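Long-range contact in Phospholipase/Carboxylesterase (Dyadobacter fermentans, PDB 4H0C), which probably hydrolyses carboxylic esters, perhaps including palmitoyl thioesters on proteins, as an alpha/beta-hydrolase of the phospholipase/carboxylesterase family: residues A77-V89 / C112-K124. Sequence-based numbering, arbitrary orientation.
Sequences ALDSALALVGEVV and CLTLEYTTRNARK
Tyr117 reaches from helix 112-120 across to helix 77-89 and drops its ring among Leu82, Val85, Gly86 and Val89, a knob in a four-residue hole. Its CG stands anti to the backbone N (chi1 174°), which carries the ring out over the other helix. Val85 CG1 lies over one face, 3.6 Å from the Tyr117 ring centroid, a CH-pi contact; Asn121 ND2, hydrogen-bonded to Tyr117 O, lies above the opposite face, near the rim. At the far end of the ring, Tyr117 OH comes within 3.6 Å of Gly86 CA. Cutting Tyr117 back to an alanine would probably open a gap beside Val85 and Gly86 and leave Val85 CG1 without its aromatic face.

The interlocking runs both ways. Leu82 is a knob among Leu113, Glu116, Tyr117 and Arg120: its CD2 packs 3.7 Å from Leu113 CD1, while Leu82 CD1 sits over the centre of the Arg120 guanidinium, 3.7 Å from Arg120 CZ. That flat group is held at its edge by Glu116 and by a water that links Arg120 NH1 to Asp79 OD1. Arg120 NE donates a hydrogen bond to Glu116 OE2 (2.7 Å, 163°), part of a salt bridge; the oxygen lies in the guanidinium plane and is met on its anti side. Leu113 in turn fills the hole between Leu78, Ala81, Leu82 and Val85.

The axes of segments 77-89 and 112-120 cross at -70°, and both helices rest against strand 23-28, where Val85 and Leu113 both touch Leu28. Helix 109-120 starts within the probable nucleophile elbow (GxSxG), whose residues Leu113 touches, as in the alpha/beta-hydrolase fold.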
# COMPACT_ATOMS: atom_id res chain seq x y z
N ALA A 77 -15.51 0.33 -7.51
CA ALA A 77 -14.33 -0.56 -7.49
C ALA A 77 -13.36 -0.21 -6.37
O ALA A 77 -12.86 -1.12 -5.67
CB ALA A 77 -13.61 -0.52 -8.83
N LEU A 78 -13.13 1.09 -6.16
CA LEU A 78 -12.21 1.52 -5.08
C LEU A 78 -12.70 1.07 -3.70
O LEU A 78 -11.94 0.47 -2.95
CB LEU A 78 -11.96 3.05 -5.11
CG LEU A 78 -11.11 3.58 -3.94
CD1 LEU A 78 -9.71 2.99 -3.96
CD2 LEU A 78 -11.04 5.12 -3.95
N ASP A 79 -13.98 1.35 -3.38
CA ASP A 79 -14.56 0.91 -2.11
C ASP A 79 -14.43 -0.59 -1.98
O ASP A 79 -14.13 -1.10 -0.90
CB ASP A 79 -16.02 1.32 -2.00
CG ASP A 79 -16.20 2.76 -1.57
OD1 ASP A 79 -15.21 3.37 -1.07
OD2 ASP A 79 -17.33 3.28 -1.73
N SER A 80 -14.65 -1.30 -3.09
CA SER A 80 -14.52 -2.75 -3.08
C SER A 80 -13.07 -3.16 -2.79
O SER A 80 -12.82 -4.11 -2.05
CB SER A 80 -14.98 -3.36 -4.41
OG SER A 80 -15.13 -4.76 -4.26
N ALA A 81 -12.12 -2.45 -3.40
CA ALA A 81 -10.69 -2.70 -3.15
C ALA A 81 -10.36 -2.47 -1.66
O ALA A 81 -9.69 -3.32 -1.01
CB ALA A 81 -9.82 -1.85 -4.07
N LEU A 82 -10.85 -1.36 -1.10
CA LEU A 82 -10.59 -1.03 0.32
C LEU A 82 -11.21 -2.09 1.23
O LEU A 82 -10.60 -2.49 2.22
CB LEU A 82 -11.13 0.36 0.67
CG LEU A 82 -10.40 1.52 -0.03
CD1 LEU A 82 -11.23 2.80 0.05
CD2 LEU A 82 -9.02 1.73 0.59
N ALA A 83 -12.41 -2.54 0.87
CA ALA A 83 -13.06 -3.62 1.63
C ALA A 83 -12.22 -4.90 1.68
O ALA A 83 -12.10 -5.53 2.74
CB ALA A 83 -14.46 -3.92 1.08
N LEU A 84 -11.64 -5.27 0.55
CA LEU A 84 -10.84 -6.50 0.48
C LEU A 84 -9.56 -6.38 1.33
O LEU A 84 -9.19 -7.33 2.04
CB LEU A 84 -10.52 -6.84 -1.00
CG LEU A 84 -9.67 -8.12 -1.26
CD1 LEU A 84 -10.26 -9.37 -0.62
CD2 LEU A 84 -9.44 -8.36 -2.74
N VAL A 85 -8.90 -5.22 1.27
CA VAL A 85 -7.69 -5.02 2.10
C VAL A 85 -8.10 -5.15 3.55
O VAL A 85 -7.43 -5.84 4.35
CB VAL A 85 -7.02 -3.66 1.84
CG1 VAL A 85 -5.86 -3.42 2.81
CG2 VAL A 85 -6.60 -3.56 0.37
N GLY A 86 -9.23 -4.53 3.90
CA GLY A 86 -9.76 -4.60 5.26
C GLY A 86 -10.07 -6.03 5.70
O GLY A 86 -9.85 -6.40 6.86
N GLU A 87 -10.63 -6.84 4.79
CA GLU A 87 -10.86 -8.28 5.07
C GLU A 87 -9.54 -9.01 5.37
O GLU A 87 -9.48 -9.84 6.31
CB GLU A 87 -11.58 -8.96 3.89
CG GLU A 87 -11.82 -10.46 4.06
CD GLU A 87 -12.50 -10.83 5.37
OE1 GLU A 87 -13.54 -10.23 5.70
OE2 GLU A 87 -12.01 -11.74 6.09
N VAL A 88 -8.51 -8.73 4.57
CA VAL A 88 -7.20 -9.35 4.78
C VAL A 88 -6.65 -8.97 6.16
O VAL A 88 -6.23 -9.86 6.92
CB VAL A 88 -6.19 -8.94 3.67
CG1 VAL A 88 -4.77 -9.40 4.03
CG2 VAL A 88 -6.63 -9.47 2.31
N VAL A 89 -6.69 -7.67 6.48
CA VAL A 89 -6.26 -7.21 7.83
C VAL A 89 -7.04 -7.91 8.93
O VAL A 89 -6.45 -8.41 9.91
CB VAL A 89 -6.30 -5.68 7.99
CG1 VAL A 89 -6.02 -5.27 9.44
CG2 VAL A 89 -5.33 -5.00 7.00
N CYS A 112 -0.78 3.36 -4.00
CA CYS A 112 -1.88 4.29 -3.78
C CYS A 112 -2.95 3.64 -2.89
O CYS A 112 -3.45 4.27 -1.96
CB CYS A 112 -2.51 4.70 -5.11
SG CYS A 112 -1.34 5.57 -6.15
N LEU A 113 -3.32 2.40 -3.21
CA LEU A 113 -4.29 1.67 -2.41
C LEU A 113 -3.78 1.46 -0.97
O LEU A 113 -4.56 1.57 -0.00
CB LEU A 113 -4.63 0.34 -3.07
CG LEU A 113 -5.70 -0.48 -2.34
CD1 LEU A 113 -7.03 0.26 -2.16
CD2 LEU A 113 -5.91 -1.81 -3.08
N THR A 114 -2.49 1.16 -0.84
CA THR A 114 -1.86 0.99 0.46
C THR A 114 -2.04 2.26 1.30
O THR A 114 -2.44 2.18 2.46
CB THR A 114 -0.35 0.67 0.34
OG1 THR A 114 -0.17 -0.64 -0.20
CG2 THR A 114 0.34 0.78 1.71
N LEU A 115 -1.69 3.41 0.72
CA LEU A 115 -1.75 4.69 1.44
C LEU A 115 -3.20 5.03 1.76
O LEU A 115 -3.50 5.47 2.87
CB LEU A 115 -1.13 5.80 0.61
CG LEU A 115 0.40 5.70 0.53
CD1 LEU A 115 0.87 6.74 -0.47
CD2 LEU A 115 1.08 5.91 1.89
N GLU A 116 -4.10 4.81 0.81
CA GLU A 116 -5.50 5.18 1.00
C GLU A 116 -6.12 4.32 2.09
O GLU A 116 -6.82 4.83 2.97
CB GLU A 116 -6.29 5.05 -0.32
CG GLU A 116 -7.71 5.63 -0.29
CD GLU A 116 -7.78 7.13 -0.02
OE1 GLU A 116 -6.80 7.87 -0.30
OE2 GLU A 116 -8.86 7.58 0.46
N TYR A 117 -5.83 3.02 2.08
CA TYR A 117 -6.37 2.15 3.12
C TYR A 117 -5.85 2.49 4.51
O TYR A 117 -6.61 2.61 5.47
CB TYR A 117 -6.13 0.65 2.83
CG TYR A 117 -6.59 -0.18 4.01
CD1 TYR A 117 -7.93 -0.51 4.14
CD2 TYR A 117 -5.71 -0.53 5.05
CE1 TYR A 117 -8.39 -1.23 5.24
CE2 TYR A 117 -6.16 -1.25 6.15
CZ TYR A 117 -7.49 -1.59 6.25
OH TYR A 117 -7.96 -2.29 7.33
N THR A 118 -4.53 2.62 4.61
CA THR A 118 -3.93 2.81 5.92
C THR A 118 -4.28 4.18 6.51
O THR A 118 -4.36 4.29 7.70
CB THR A 118 -2.42 2.57 5.94
OG1 THR A 118 -1.81 3.39 4.95
CG2 THR A 118 -2.11 1.10 5.62
N THR A 119 -4.48 5.19 5.67
CA THR A 119 -4.78 6.55 6.11
C THR A 119 -6.28 6.71 6.47
O THR A 119 -6.65 7.48 7.37
CB THR A 119 -4.25 7.56 5.09
OG1 THR A 119 -2.87 7.24 4.82
CG2 THR A 119 -4.30 9.00 5.64
N ARG A 120 -7.14 5.92 5.82
CA ARG A 120 -8.55 5.86 6.27
C ARG A 120 -8.69 5.10 7.58
O ARG A 120 -9.72 5.23 8.26
CB ARG A 120 -9.41 5.20 5.19
CG ARG A 120 -9.62 6.09 3.97
CD ARG A 120 -10.65 5.46 3.05
NE ARG A 120 -10.78 6.21 1.80
CZ ARG A 120 -11.90 6.29 1.09
NH1 ARG A 120 -13.02 5.73 1.54
NH2 ARG A 120 -11.90 6.97 -0.05
N ASN A 121 -7.67 4.29 7.91
CA ASN A 121 -7.73 3.37 9.04
C ASN A 121 -6.45 3.44 9.84
O ASN A 121 -5.80 2.42 10.06
CB ASN A 121 -7.95 1.93 8.53
CG ASN A 121 -9.27 1.79 7.79
OD1 ASN A 121 -10.33 1.71 8.42
ND2 ASN A 121 -9.22 1.77 6.47
N ALA A 122 -6.05 4.66 10.20
CA ALA A 122 -4.72 4.88 10.80
C ALA A 122 -4.70 4.35 12.22
O ALA A 122 -5.62 4.60 12.98
CB ALA A 122 -4.31 6.34 10.75
N ARG A 123 -3.68 3.57 12.52
CA ARG A 123 -3.41 3.08 13.86
C ARG A 123 -1.96 2.68 13.88
O ARG A 123 -1.27 2.90 12.91
CB ARG A 123 -4.32 1.92 14.26
CG ARG A 123 -4.50 0.86 13.20
CD ARG A 123 -5.56 -0.08 13.72
NE ARG A 123 -6.01 -1.08 12.78
CZ ARG A 123 -6.48 -2.27 13.16
NH1 ARG A 123 -6.51 -2.59 14.46
NH2 ARG A 123 -6.89 -3.14 12.25
N LYS A 124 -1.50 2.09 14.98
CA LYS A 124 -0.10 1.68 15.03
C LYS A 124 0.05 0.42 14.20
O LYS A 124 -0.56 -0.61 14.51
CB LYS A 124 0.37 1.43 16.47
CG LYS A 124 1.87 1.17 16.57
CD LYS A 124 2.28 1.04 18.03
CE LYS A 124 3.79 1.02 18.18
NZ LYS A 124 4.23 0.48 19.49
O HOH W 1 -15.44 5.82 -0.05